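Tetraacyldisaccharide 4'-kinase (Aquifex aeolicus, PDB 4EHX) phosphorylates the 4'-position of a tetraacyldisaccharide 1-phosphate with ATP to form lipid IVA, as an atypical P-loop kinase at the membrane interface. Local coordinates at residues V67-R72 with I136-F141. Residues are numbered along the deposited sequence; the frame is centred on the assembly and turned at random. Where two conformers were deposited one is given.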
loop_
_atom_site.group_PDB
_atom_site.type_symbol
_atom_site.label_atom_id
_atom_site.label_comp_id
_atom_site.label_asym_id
_atom_site.label_seq_id
_atom_site.Cartn_x
_atom_site.Cartn_y
_atom_site.Cartn_z
ATOM N N VAL A 67 -0.492 12.413 -12.018
ATOM C CA VAL A 67 -0.495 11.959 -10.617
ATOM C C VAL A 67 0.917 11.693 -10.110
ATOM O O VAL A 67 1.762 11.135 -10.826
ATOM C CB VAL A 67 -1.311 10.641 -10.498
ATOM C CG1 VAL A 67 -1.251 10.070 -9.063
ATOM C CG2 VAL A 67 -2.755 10.851 -10.979
ATOM N N CYS A 68 1.178 12.076 -8.868
ATOM C CA CYS A 68 2.435 11.726 -8.230
ATOM C C CYS A 68 2.153 11.133 -6.868
ATOM O O CYS A 68 1.433 11.726 -6.066
ATOM C CB CYS A 68 3.344 12.951 -8.097
ATOM S SG CYS A 68 4.970 12.602 -7.392
ATOM N N ILE A 69 2.739 9.971 -6.598
ATOM C CA ILE A 69 2.652 9.367 -5.270
ATOM C C ILE A 69 3.765 9.925 -4.388
ATOM O O ILE A 69 4.905 10.001 -4.820
ATOM C CB ILE A 69 2.872 7.839 -5.329
ATOM C CG1 ILE A 69 1.950 7.187 -6.363
ATOM C CG2 ILE A 69 2.747 7.217 -3.915
ATOM C CD1 ILE A 69 0.497 7.402 -6.110
ATOM N N LEU A 70 3.431 10.317 -3.159
ATOM C CA LEU A 70 4.444 10.716 -2.194
ATOM C C LEU A 70 4.534 9.597 -1.185
ATOM O O LEU A 70 3.607 9.393 -0.388
ATOM C CB LEU A 70 4.062 12.036 -1.482
ATOM C CG LEU A 70 3.853 13.251 -2.386
ATOM C CD1 LEU A 70 3.477 14.499 -1.536
ATOM C CD2 LEU A 70 5.130 13.521 -3.198
ATOM N N SER A 71 5.639 8.863 -1.253
ATOM C CA SER A 71 5.871 7.703 -0.402
ATOM C C SER A 71 6.956 8.013 0.641
ATOM O O SER A 71 7.833 8.841 0.401
ATOM C CB SER A 71 6.288 6.529 -1.294
ATOM O OG SER A 71 6.075 5.287 -0.668
ATOM N N ARG A 72 6.901 7.334 1.785
ATOM C CA ARG A 72 7.880 7.540 2.855
ATOM C C ARG A 72 9.260 7.063 2.485
ATOM O O ARG A 72 10.247 7.768 2.715
ATOM C CB ARG A 72 7.451 6.831 4.144
ATOM C CG ARG A 72 8.338 7.182 5.340
ATOM C CD ARG A 72 7.816 6.554 6.626
ATOM N NE ARG A 72 8.564 7.010 7.796
ATOM C CZ ARG A 72 8.293 6.647 9.048
ATOM N NH1 ARG A 72 9.026 7.118 10.049
ATOM N NH2 ARG A 72 7.290 5.814 9.304
ATOM N N ILE A 136 -0.968 11.757 -4.258
ATOM C CA ILE A 136 -1.562 10.756 -3.385
ATOM C C ILE A 136 -0.498 10.404 -2.348
ATOM O O ILE A 136 0.635 10.065 -2.703
ATOM C CB ILE A 136 -1.947 9.474 -4.160
ATOM C CG1 ILE A 136 -3.069 9.751 -5.179
ATOM C CG2 ILE A 136 -2.350 8.361 -3.197
ATOM C CD1 ILE A 136 -3.218 8.614 -6.213
ATOM N N LEU A 137 -0.850 10.485 -1.070
ATOM C CA LEU A 137 0.089 10.034 -0.056
ATOM C C LEU A 137 -0.199 8.556 0.122
ATOM O O LEU A 137 -1.327 8.159 0.452
ATOM C CB LEU A 137 -0.134 10.745 1.291
ATOM C CG LEU A 137 -0.341 12.265 1.277
ATOM C CD1 LEU A 137 -0.355 12.812 2.729
ATOM C CD2 LEU A 137 0.763 12.957 0.473
ATOM N N ASP A 138 0.794 7.718 -0.115
ATOM C CA ASP A 138 0.576 6.336 0.238
ATOM C C ASP A 138 1.007 6.244 1.708
ATOM O O ASP A 138 2.108 6.643 2.096
ATOM C CB ASP A 138 1.274 5.350 -0.707
ATOM C CG ASP A 138 2.753 5.291 -0.496
ATOM O OD1 ASP A 138 3.278 6.238 0.104
ATOM O OD2 ASP A 138 3.395 4.311 -0.940
ATOM N N ASP A 139 0.110 5.771 2.533
ATOM C CA ASP A 139 0.402 5.675 3.939
ATOM C C ASP A 139 0.620 7.052 4.582
ATOM O O ASP A 139 1.650 7.317 5.205
ATOM C CB ASP A 139 1.598 4.750 4.175
ATOM C CG ASP A 139 1.608 4.209 5.581
ATOM O OD1 ASP A 139 0.496 4.094 6.135
ATOM O OD2 ASP A 139 2.690 3.936 6.140
ATOM N N GLY A 140 -0.373 7.922 4.449
ATOM C CA GLY A 140 -0.210 9.288 4.893
ATOM C C GLY A 140 -1.109 9.701 6.042
ATOM O O GLY A 140 -1.087 10.869 6.428
ATOM N N PHE A 141 -1.888 8.774 6.604
ATOM C CA PHE A 141 -2.838 9.156 7.682
ATOM C C PHE A 141 -2.178 9.805 8.916
ATOM O O PHE A 141 -2.707 10.762 9.497
ATOM C CB PHE A 141 -3.697 7.955 8.129
ATOM C CG PHE A 141 -4.899 8.334 8.962
ATOM C CD1 PHE A 141 -6.021 8.921 8.375
ATOM C CD2 PHE A 141 -4.925 8.077 10.323
ATOM C CE1 PHE A 141 -7.144 9.263 9.154
ATOM C CE2 PHE A 141 -6.043 8.398 11.105
ATOM C CZ PHE A 141 -7.149 8.997 10.518
HETATM O O HOH W 1 3.163 8.876 2.291
HETATM O O HOH W 2 4.675 5.801 2.355
HETATM O O HOH W 3 4.593 6.298 7.221
#
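Cys68, Leu70, Ile136 and Asp138 join two neighbouring parallel strands in the core of the P-loop kinase fold by the usual backbone ladder. Ile136 N donates to Cys68 O at 3.0 Å, and Leu70 N to Ile136 O at 2.8 Å. The third rung, Asp138 N to Leu70 O, is longer at 3.3 Å, with its donor above the carbonyl plane, as the strands give way to loops.

Apolar contacts line both faces. Toward helix 51-61, CD1 of Ile69 lies 3.8 Å from CB of Ile136, whose own CD1 reaches on to CG1 of Val67. On the other face, Leu70 CD1 meets Leu137 CD2 at 3.7 Å, the two leucine side chains meeting at a slant.

Polar contacts gather at the C-terminal ends. Asp138 CG sits between its backbone N and carbonyl carbon (chi1 74°), which swings the carboxylate across to Ser71; in one of the two conformers of that serine, Ser71 OG donates to Asp138 OD2 at 2.9 Å, on that oxygen's syn lone pair. Water carries the link further, bridging Arg72 N to Asp138 OD1, while the guanidinium of Arg72 pairs with Glu117. With an alanine here instead of Asp138, the Ser71 hydroxyl and the water on Arg72 N would probably both lose their carboxylate partner.

Asp138 also comes close to Lys51 of the predicted ATP site, a strand-end position consistent with the Walker B aspartate of P-loop enzymes. The pair thus exemplifies how parallel strands of a P-loop fold, largely apolar along their length, bring polar groups to their C-terminal ends: here a buried carboxylate, held by water and, in one conformer, by the serine hydroxyl, beside the probable nucleotide pocket.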